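Side-chain contacts in cryptic loci regulator 2 (Schizosaccharomyces pombe 972h-, PDB 5IKJ), which acts upstream of histone deacetylases to promote heterochromatic gene silencing, and is required for nucleosome positioning and transcriptional silencing by the SHREC repressor complex: residues I250-E255 with R299-M304; I260-N265 with D530-Y535; S240-G245 with A307-W312. One frame throughout, in Å; residues are numbered along the deposited sequence.

Contact 1. Residues I250-E255 with R299-M304; sequences IDINNE and RYYFDM
The methyl of M304 meets two isoleucines of residues I250-E255 at once: CE lies 3.6 Å from I252 CG1 and 3.7 Å from I250 CG2. I250 and M304 reach toward each other tip to tip, whereas the I252 side chain crosses that of M304 at about a right angle. Bends at both chi2 (-55°) and chi3 (-64°) fold the thioether chain so that its methyl faces both isoleucines. I252 is stretched out instead, its CD1 trans to CA (chi2 164°). This CD1 makes a CH-pi contact with Y301, 3.9 Å from the ring centroid and over one face, displaced toward the CD1 rim. The two strands are not neighbours in their five-stranded antiparallel sheet; strands 255-266 and 288-294 run between them. Side chains therefore meet across a curled inner face, a topology consistent with an SH3-like barrel. I257 packs against both I250 and Y301, and I309 against both I250 and M304. Further out, a type I' turn, I252 to E255, closes the hairpin with E255 N to I252 O at 2.7 Å, and at D303 and M304 a G1 beta bulge faces Y290 where the chain turns its corner.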
loop_
_atom_site.group_PDB
_atom_site.type_symbol
_atom_site.label_atom_id
_atom_site.label_comp_id
_atom_site.label_asym_id
_atom_site.label_seq_id
_atom_site.Cartn_x
_atom_site.Cartn_y
_atom_site.Cartn_z
ATOM N N ILE A 250 0.598 9.300 23.648
ATOM C CA ILE A 250 1.386 8.244 24.271
ATOM C C ILE A 250 1.161 8.292 25.774
ATOM O O ILE A 250 1.083 9.373 26.370
ATOM C CB ILE A 250 2.882 8.390 23.924
ATOM C CG1 ILE A 250 3.136 8.030 22.458
ATOM C CG2 ILE A 250 3.743 7.541 24.847
ATOM C CD1 ILE A 250 2.666 6.645 22.066
ATOM N N ASP A 251 1.055 7.117 26.388
ATOM C CA ASP A 251 0.841 6.993 27.828
ATOM C C ASP A 251 1.952 6.117 28.399
ATOM O O ASP A 251 1.892 4.887 28.314
ATOM C CB ASP A 251 -0.541 6.416 28.131
ATOM C CG ASP A 251 -0.818 6.326 29.620
ATOM O OD1 ASP A 251 -0.183 7.075 30.390
ATOM O OD2 ASP A 251 -1.676 5.511 30.018
ATOM N N ILE A 252 2.969 6.757 28.974
ATOM C CA ILE A 252 4.084 6.072 29.617
ATOM C C ILE A 252 4.174 6.569 31.051
ATOM O O ILE A 252 4.145 7.782 31.294
ATOM C CB ILE A 252 5.413 6.317 28.878
ATOM C CG1 ILE A 252 5.306 5.901 27.410
ATOM C CG2 ILE A 252 6.542 5.538 29.542
ATOM C CD1 ILE A 252 6.417 6.458 26.539
ATOM N N ASN A 253 4.287 5.634 31.995
ATOM C CA ASN A 253 4.392 5.966 33.412
ATOM C C ASN A 253 3.355 7.014 33.804
ATOM O O ASN A 253 3.652 7.935 34.572
ATOM C CB ASN A 253 5.806 6.454 33.741
ATOM C CG ASN A 253 6.846 5.354 33.614
ATOM O OD1 ASN A 253 6.657 4.246 34.117
ATOM N ND2 ASN A 253 7.949 5.653 32.934
ATOM N N ASN A 254 2.138 6.880 33.276
ATOM C CA ASN A 254 1.017 7.764 33.580
ATOM C C ASN A 254 1.189 9.161 32.992
ATOM O O ASN A 254 0.566 10.115 33.472
ATOM C CB ASN A 254 0.789 7.865 35.095
ATOM C CG ASN A 254 -0.664 7.662 35.482
ATOM O OD1 ASN A 254 -1.061 6.573 35.899
ATOM N ND2 ASN A 254 -1.466 8.711 35.346
ATOM N N GLU A 255 2.014 9.308 31.958
ATOM C CA GLU A 255 2.251 10.592 31.306
ATOM C C GLU A 255 1.672 10.565 29.898
ATOM O O GLU A 255 2.012 9.684 29.102
ATOM C CB GLU A 255 3.748 10.902 31.243
ATOM C CG GLU A 255 4.437 10.964 32.600
ATOM C CD GLU A 255 4.783 12.378 33.029
ATOM O OE1 GLU A 255 5.068 13.221 32.153
ATOM O OE2 GLU A 255 4.773 12.647 34.250
ATOM N N ARG A 299 12.705 13.686 21.797
ATOM C CA ARG A 299 12.718 12.356 22.390
ATOM C C ARG A 299 12.131 11.324 21.437
ATOM O O ARG A 299 11.063 11.537 20.853
ATOM C CB ARG A 299 11.937 12.354 23.705
ATOM C CG ARG A 299 12.728 12.851 24.902
ATOM C CD ARG A 299 13.865 11.899 25.243
ATOM N NE ARG A 299 15.145 12.591 25.359
ATOM C CZ ARG A 299 16.322 11.980 25.458
ATOM N NH1 ARG A 299 16.393 10.655 25.450
ATOM N NH2 ARG A 299 17.432 12.696 25.562
ATOM N N TYR A 300 12.835 10.207 21.283
ATOM C CA TYR A 300 12.300 9.034 20.615
ATOM C C TYR A 300 11.711 8.093 21.659
ATOM O O TYR A 300 12.178 8.034 22.801
ATOM C CB TYR A 300 13.386 8.300 19.823
ATOM C CG TYR A 300 14.189 9.150 18.858
ATOM C CD1 TYR A 300 13.765 10.420 18.479
ATOM C CD2 TYR A 300 15.376 8.670 18.317
ATOM C CE1 TYR A 300 14.506 11.186 17.593
ATOM C CE2 TYR A 300 16.119 9.426 17.432
ATOM C CZ TYR A 300 15.681 10.682 17.073
ATOM O OH TYR A 300 16.422 11.436 16.192
ATOM N N TYR A 301 10.678 7.350 21.261
ATOM C CA TYR A 301 10.079 6.335 22.128
ATOM C C TYR A 301 9.823 5.098 21.273
ATOM O O TYR A 301 8.890 5.072 20.466
ATOM C CB TYR A 301 8.802 6.841 22.789
ATOM C CG TYR A 301 9.057 7.785 23.945
ATOM C CD1 TYR A 301 9.740 7.356 25.077
ATOM C CD2 TYR A 301 8.611 9.100 23.907
ATOM C CE1 TYR A 301 9.978 8.210 26.135
ATOM C CE2 TYR A 301 8.844 9.962 24.963
ATOM C CZ TYR A 301 9.527 9.511 26.074
ATOM O OH TYR A 301 9.763 10.362 27.128
ATOM N N PHE A 302 10.658 4.081 21.453
ATOM C CA PHE A 302 10.584 2.864 20.663
ATOM C C PHE A 302 9.774 1.794 21.388
ATOM O O PHE A 302 9.549 1.857 22.599
ATOM C CB PHE A 302 11.987 2.337 20.365
ATOM C CG PHE A 302 12.886 3.340 19.702
ATOM C CD1 PHE A 302 13.564 4.286 20.454
ATOM C CD2 PHE A 302 13.060 3.332 18.328
ATOM C CE1 PHE A 302 14.393 5.208 19.848
ATOM C CE2 PHE A 302 13.889 4.253 17.716
ATOM C CZ PHE A 302 14.556 5.193 18.478
ATOM N N ASP A 303 9.335 0.798 20.620
ATOM C CA ASP A 303 8.661 -0.383 21.157
ATOM C C ASP A 303 7.433 0.011 21.980
ATOM O O ASP A 303 7.300 -0.330 23.157
ATOM C CB ASP A 303 9.634 -1.228 21.988
ATOM C CG ASP A 303 8.995 -2.491 22.532
ATOM O OD1 ASP A 303 8.141 -3.076 21.834
ATOM O OD2 ASP A 303 9.346 -2.894 23.659
ATOM N N MET A 304 6.531 0.745 21.336
ATOM C CA MET A 304 5.258 1.103 21.945
ATOM C C MET A 304 4.184 0.109 21.525
ATOM O O MET A 304 4.170 -0.365 20.385
ATOM C CB MET A 304 4.842 2.519 21.544
ATOM C CG MET A 304 5.823 3.601 21.965
ATOM S SD MET A 304 6.188 3.574 23.731
ATOM C CE MET A 304 4.582 3.955 24.417
#

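Contact 2. Residues I260-N265 with D530-Y535; sequences IIVARN and DDFYEY
V262 and F532 approach from opposite directions, and their apolar contact joins strand 255-266 to helix 531-540. V262 CB sits 3.8 Å from F532 CZ, and V262 CG1 is equally near F532 CE1, so the valine touches the far end of the ring through two of its carbons. F532 reaches it because CG stands trans to the backbone N (chi1 -175°), throwing the ring out from the helix. A263 adds a looser touch: its CB lies near the ring plane, at the edge, 4.4 Å from F532 CE1. V262 CG1 also comes within 3.7 Å of Y533 OH, a carbon-to-oxygen contact without a hydrogen bond.

Among the aromatic contacts, F532 CD1 lies 3.9 Å above the plane of the Y533 ring, over its centre. The F532 ring also meets Y300 edge-to-face and F302 with the two planes about 35° apart, which ties the helix to strand 300-304.

No polar bond crosses the contact; those nearby lie within one segment or go to other residues. A classic beta bulge makes V262 and A263 both face H291 by backbone bonds, and both side chains point to the helix. D531 OD1 receives a weak bond from F532 N (2.9 Å). D530 forms salt bridges with a basic side chain on the chain of another protein, whose apolar side chains pack on A263 and Y533.

The axes of the short segments stay 10.7 Å apart and cross at -37°, a gap filled by side chains. With no hydrogen bond across it and all four touching residues buried, this contact probably draws its hold from burial of apolar surface and van der Waals contact, while the salt bridges to the partner chain are made by D530.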
loop_
_atom_site.group_PDB
_atom_site.type_symbol
_atom_site.label_atom_id
_atom_site.label_comp_id
_atom_site.label_asym_id
_atom_site.label_seq_id
_atom_site.Cartn_x
_atom_site.Cartn_y
_atom_site.Cartn_z
ATOM N N ILE A 260 4.126 11.264 17.202
ATOM C CA ILE A 260 3.780 10.941 15.825
ATOM C C ILE A 260 4.362 9.573 15.505
ATOM O O ILE A 260 5.521 9.292 15.833
ATOM C CB ILE A 260 4.297 11.998 14.830
ATOM C CG1 ILE A 260 3.837 11.655 13.409
ATOM C CG2 ILE A 260 5.819 12.099 14.883
ATOM C CD1 ILE A 260 3.793 12.848 12.483
ATOM N N ILE A 261 3.557 8.719 14.879
ATOM C CA ILE A 261 4.046 7.414 14.455
ATOM C C ILE A 261 5.050 7.621 13.325
ATOM O O ILE A 261 4.714 8.166 12.272
ATOM C CB ILE A 261 2.889 6.509 14.009
ATOM C CG1 ILE A 261 1.787 6.449 15.074
ATOM C CG2 ILE A 261 3.399 5.100 13.684
ATOM C CD1 ILE A 261 2.169 5.720 16.356
ATOM N N VAL A 262 6.297 7.213 13.556
ATOM C CA VAL A 262 7.341 7.270 12.538
ATOM C C VAL A 262 7.542 5.930 11.835
ATOM O O VAL A 262 7.857 5.900 10.646
ATOM C CB VAL A 262 8.657 7.757 13.176
ATOM C CG1 VAL A 262 9.752 7.848 12.120
ATOM C CG2 VAL A 262 8.449 9.093 13.870
ATOM N N ALA A 263 7.397 4.817 12.544
ATOM C CA ALA A 263 7.694 3.498 11.999
ATOM C C ALA A 263 6.900 2.484 12.802
ATOM O O ALA A 263 6.327 2.799 13.846
ATOM C CB ALA A 263 9.199 3.194 12.049
ATOM N N ARG A 264 6.864 1.261 12.292
ATOM C CA ARG A 264 6.146 0.176 12.940
ATOM C C ARG A 264 6.592 -1.112 12.272
ATOM O O ARG A 264 7.018 -1.101 11.115
ATOM C CB ARG A 264 4.623 0.346 12.822
ATOM C CG ARG A 264 4.096 0.051 11.432
ATOM C CD ARG A 264 2.708 0.609 11.205
ATOM N NE ARG A 264 2.238 0.302 9.857
ATOM C CZ ARG A 264 1.043 0.638 9.382
ATOM N NH1 ARG A 264 0.180 1.295 10.143
ATOM N NH2 ARG A 264 0.711 0.316 8.142
ATOM N N ASN A 265 6.511 -2.215 13.010
ATOM C CA ASN A 265 6.940 -3.501 12.484
ATOM C C ASN A 265 6.055 -4.589 13.065
ATOM O O ASN A 265 5.553 -4.469 14.186
ATOM C CB ASN A 265 8.410 -3.781 12.813
ATOM C CG ASN A 265 8.674 -3.820 14.305
ATOM O OD1 ASN A 265 8.955 -2.794 14.924
ATOM N ND2 ASN A 265 8.576 -5.007 14.893
ATOM N N ASP A 530 18.671 10.637 11.451
ATOM C CA ASP A 530 19.082 9.316 10.987
ATOM C C ASP A 530 19.420 8.366 12.129
ATOM O O ASP A 530 19.370 7.146 11.936
ATOM C CB ASP A 530 20.282 9.435 10.044
ATOM C CG ASP A 530 19.875 9.713 8.609
ATOM O OD1 ASP A 530 18.745 9.344 8.223
ATOM O OD2 ASP A 530 20.689 10.294 7.861
ATOM N N ASP A 531 19.767 8.885 13.309
ATOM C CA ASP A 531 20.073 8.004 14.432
ATOM C C ASP A 531 18.854 7.191 14.848
ATOM O O ASP A 531 18.997 6.052 15.311
ATOM C CB ASP A 531 20.590 8.821 15.615
ATOM C CG ASP A 531 19.596 9.865 16.077
ATOM O OD1 ASP A 531 18.790 10.322 15.241
ATOM O OD2 ASP A 531 19.619 10.226 17.272
ATOM N N PHE A 532 17.656 7.761 14.697
ATOM C CA PHE A 532 16.415 7.048 14.986
ATOM C C PHE A 532 16.440 5.626 14.445
ATOM O O PHE A 532 16.106 4.669 15.152
ATOM C CB PHE A 532 15.242 7.825 14.384
ATOM C CG PHE A 532 13.891 7.250 14.713
ATOM C CD1 PHE A 532 13.322 6.273 13.912
ATOM C CD2 PHE A 532 13.183 7.704 15.814
ATOM C CE1 PHE A 532 12.078 5.752 14.210
ATOM C CE2 PHE A 532 11.939 7.186 16.115
ATOM C CZ PHE A 532 11.386 6.210 15.313
ATOM N N TYR A 533 16.840 5.471 13.183
ATOM C CA TYR A 533 16.793 4.172 12.530
ATOM C C TYR A 533 17.947 3.268 12.940
ATOM O O TYR A 533 17.820 2.043 12.838
ATOM C CB TYR A 533 16.763 4.375 11.015
ATOM C CG TYR A 533 15.575 5.197 10.580
ATOM C CD1 TYR A 533 14.344 4.599 10.340
ATOM C CD2 TYR A 533 15.672 6.574 10.443
ATOM C CE1 TYR A 533 13.250 5.349 9.958
ATOM C CE2 TYR A 533 14.584 7.332 10.062
ATOM C CZ TYR A 533 13.373 6.714 9.822
ATOM O OH TYR A 533 12.287 7.465 9.441
ATOM N N GLU A 534 18.990 3.853 13.518
ATOM C CA GLU A 534 20.081 3.076 14.069
ATOM C C GLU A 534 19.511 2.474 15.357
ATOM O O GLU A 534 19.539 1.267 15.544
ATOM C CB GLU A 534 21.297 3.951 14.356
ATOM C CG GLU A 534 22.414 3.223 15.082
ATOM C CD GLU A 534 23.787 3.786 14.778
ATOM O OE1 GLU A 534 23.888 4.980 14.437
ATOM O OE2 GLU A 534 24.769 3.028 14.884
ATOM N N TYR A 535 18.976 3.326 16.232
ATOM C CA TYR A 535 18.341 2.865 17.462
ATOM C C TYR A 535 17.262 1.831 17.167
ATOM O O TYR A 535 17.225 0.759 17.785
ATOM C CB TYR A 535 17.741 4.050 18.221
ATOM C CG TYR A 535 18.755 5.032 18.758
ATOM C CD1 TYR A 535 19.658 4.660 19.745
ATOM C CD2 TYR A 535 18.798 6.339 18.291
ATOM C CE1 TYR A 535 20.583 5.558 20.243
ATOM C CE2 TYR A 535 19.716 7.245 18.784
ATOM C CZ TYR A 535 20.607 6.850 19.760
ATOM O OH TYR A 535 21.524 7.751 20.249
#

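Contact 3. Residues S240-G245 with A307-W312; sequences SSYRLG and ADIEPW
The ring of Y242 lies against I309, the two side chains sliding past each other in opposite directions. I309 CG2 stands 3.8 Å from the ring centroid and 13° off the normal, a CH-pi contact close to the ring axis. It gets there because CG2, rather than CG1, is the branch trans to the isoleucine's backbone N, while I309 CB adds a touch of 3.7 Å to Y242 CE2. P311 meets the same ring differently, with its N near the ring plane, at the edge, and its CD 3.3 Å from Y242 OH. Face and edge are thus engaged by residues two apart on one strand, between which E310 runs past the hydroxyl, its CA 3.2 Å from Y242 OH.

That hydroxyl donates to I309 O at 2.7 Å, a short but weak bond that gives the buried OH a backbone acceptor. E310 N, 3.4 Å from the same oxygen, has too poor an angle to bond. Strand 309-311 is the last of the five-stranded antiparallel sheet and follows a 3-10 turn at A307; it pairs with strand 247-252, as the closing strand of an SH3-like barrel does. Y242 comes from the loop between helix 214-237 and strand 247-252 and inserts its side chain beside V248. Replacing Y242 by a leucine would take away both the hydroxyl and the flat face, and is likely to leave I309 O without this donor and a gap beside I309 CG2 and P311 CD.

The loop itself is positioned by hydrogen bonds between its backbone and side chains: Y242 N with Y290 OH, Y242 O with R264 NH1. One residue on, R243 forms a salt bridge with D393, linking the loop to residues beyond this sheet.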
loop_
_atom_site.group_PDB
_atom_site.type_symbol
_atom_site.label_atom_id
_atom_site.label_comp_id
_atom_site.label_asym_id
_atom_site.label_seq_id
_atom_site.Cartn_x
_atom_site.Cartn_y
_atom_site.Cartn_z
ATOM N N SER A 240 -6.644 -2.957 12.429
ATOM C CA SER A 240 -6.882 -2.445 13.778
ATOM C C SER A 240 -5.535 -2.033 14.356
ATOM O O SER A 240 -4.874 -2.796 15.064
ATOM C CB SER A 240 -7.578 -3.489 14.642
ATOM O OG SER A 240 -8.237 -2.882 15.741
ATOM N N SER A 241 -5.124 -0.806 14.055
ATOM C CA SER A 241 -3.757 -0.378 14.322
ATOM C C SER A 241 -3.661 1.127 14.118
ATOM O O SER A 241 -4.570 1.763 13.580
ATOM C CB SER A 241 -2.770 -1.109 13.408
ATOM O OG SER A 241 -3.089 -0.881 12.046
ATOM N N TYR A 242 -2.541 1.686 14.563
ATOM C CA TYR A 242 -2.199 3.070 14.281
ATOM C C TYR A 242 -1.345 3.140 13.019
ATOM O O TYR A 242 -0.667 2.181 12.644
ATOM C CB TYR A 242 -1.469 3.696 15.469
ATOM C CG TYR A 242 -2.362 3.855 16.676
ATOM C CD1 TYR A 242 -3.126 5.001 16.851
ATOM C CD2 TYR A 242 -2.460 2.852 17.632
ATOM C CE1 TYR A 242 -3.952 5.148 17.947
ATOM C CE2 TYR A 242 -3.285 2.991 18.732
ATOM C CZ TYR A 242 -4.027 4.140 18.884
ATOM O OH TYR A 242 -4.850 4.280 19.977
ATOM N N ARG A 243 -1.393 4.294 12.359
ATOM C CA ARG A 243 -0.913 4.415 10.991
ATOM C C ARG A 243 0.263 5.378 10.906
ATOM O O ARG A 243 0.370 6.336 11.676
ATOM C CB ARG A 243 -2.050 4.860 10.063
ATOM C CG ARG A 243 -3.158 3.822 9.985
ATOM C CD ARG A 243 -4.395 4.311 9.259
ATOM N NE ARG A 243 -5.330 3.211 9.032
ATOM C CZ ARG A 243 -6.592 3.358 8.639
ATOM N NH1 ARG A 243 -7.096 4.567 8.429
ATOM N NH2 ARG A 243 -7.355 2.288 8.463
ATOM N N LEU A 244 1.146 5.096 9.952
ATOM C CA LEU A 244 2.375 5.861 9.790
ATOM C C LEU A 244 2.063 7.325 9.514
ATOM O O LEU A 244 1.330 7.647 8.572
ATOM C CB LEU A 244 3.199 5.262 8.651
ATOM C CG LEU A 244 3.670 3.825 8.883
ATOM C CD1 LEU A 244 4.265 3.231 7.615
ATOM C CD2 LEU A 244 4.680 3.772 10.019
ATOM N N GLY A 245 2.619 8.208 10.338
ATOM C CA GLY A 245 2.413 9.631 10.195
ATOM C C GLY A 245 1.299 10.209 11.038
ATOM O O GLY A 245 1.110 11.432 11.029
ATOM N N ALA A 307 -1.879 -0.681 23.278
ATOM C CA ALA A 307 -2.527 -0.505 24.573
ATOM C C ALA A 307 -2.057 0.755 25.289
ATOM O O ALA A 307 -2.743 1.228 26.202
ATOM C CB ALA A 307 -2.267 -1.724 25.457
ATOM N N ASP A 308 -0.904 1.304 24.902
ATOM C CA ASP A 308 -0.365 2.516 25.505
ATOM C C ASP A 308 -0.476 3.718 24.573
ATOM O O ASP A 308 0.202 4.729 24.786
ATOM C CB ASP A 308 1.093 2.299 25.914
ATOM C CG ASP A 308 1.240 1.304 27.046
ATOM O OD1 ASP A 308 0.932 1.665 28.202
ATOM O OD2 ASP A 308 1.672 0.163 26.782
ATOM N N ILE A 309 -1.315 3.625 23.544
ATOM C CA ILE A 309 -1.524 4.710 22.593
ATOM C C ILE A 309 -3.019 4.941 22.449
ATOM O O ILE A 309 -3.805 3.988 22.404
ATOM C CB ILE A 309 -0.890 4.403 21.221
ATOM C CG1 ILE A 309 0.547 3.910 21.406
ATOM C CG2 ILE A 309 -0.951 5.642 20.325
ATOM C CD1 ILE A 309 1.288 3.618 20.119
ATOM N N GLU A 310 -3.412 6.208 22.379
ATOM C CA GLU A 310 -4.803 6.579 22.203
ATOM C C GLU A 310 -4.928 7.564 21.052
ATOM O O GLU A 310 -4.017 8.367 20.820
ATOM C CB GLU A 310 -5.374 7.204 23.484
ATOM C CG GLU A 310 -5.222 6.314 24.706
ATOM C CD GLU A 310 -6.345 6.490 25.709
ATOM O OE1 GLU A 310 -6.616 7.643 26.106
ATOM O OE2 GLU A 310 -6.961 5.474 26.095
ATOM N N PRO A 311 -6.034 7.524 20.305
ATOM C CA PRO A 311 -6.191 8.463 19.191
ATOM C C PRO A 311 -6.190 9.903 19.679
ATOM O O PRO A 311 -6.608 10.205 20.798
ATOM C CB PRO A 311 -7.544 8.075 18.580
ATOM C CG PRO A 311 -7.793 6.684 19.045
ATOM C CD PRO A 311 -7.181 6.603 20.404
ATOM N N TRP A 312 -5.713 10.799 18.811
ATOM C CA TRP A 312 -5.588 12.205 19.180
ATOM C C TRP A 312 -6.897 12.781 19.700
ATOM O O TRP A 312 -6.887 13.648 20.581
ATOM C CB TRP A 312 -5.106 13.021 17.980
ATOM C CG TRP A 312 -4.899 14.462 18.305
ATOM C CD1 TRP A 312 -5.671 15.515 17.905
ATOM C CD2 TRP A 312 -3.855 15.013 19.114
ATOM N NE1 TRP A 312 -5.164 16.690 18.409
ATOM C CE2 TRP A 312 -4.051 16.407 19.158
ATOM C CE3 TRP A 312 -2.771 14.463 19.805
ATOM C CZ2 TRP A 312 -3.202 17.258 19.860
ATOM C CZ3 TRP A 312 -1.931 15.309 20.503
ATOM C CH2 TRP A 312 -2.152 16.691 20.526
#

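How the contacts relate
All three contacts draw on one five-stranded antiparallel sheet. Contacts 2 and 3 are buried, whereas contact 1 is partly buried, lying toward the end of a hairpin. Contact 1 uses strand 247-252, and strand 309-311 of contact 3 is its neighbour in the sheet, with a probable hydrogen bond from D251 N to D308 O. Contact 2 instead brings a helix from far along the chain, and contact 3 a loop that precedes the sheet. Contacts 1 and 2 are apolar, contact 1 through methionine-isoleucine packing and a CH-pi contact, contact 2 through valine and alanine against aromatic rings; contact 3 alone adds a hydrogen bond, a weak one, across its segments.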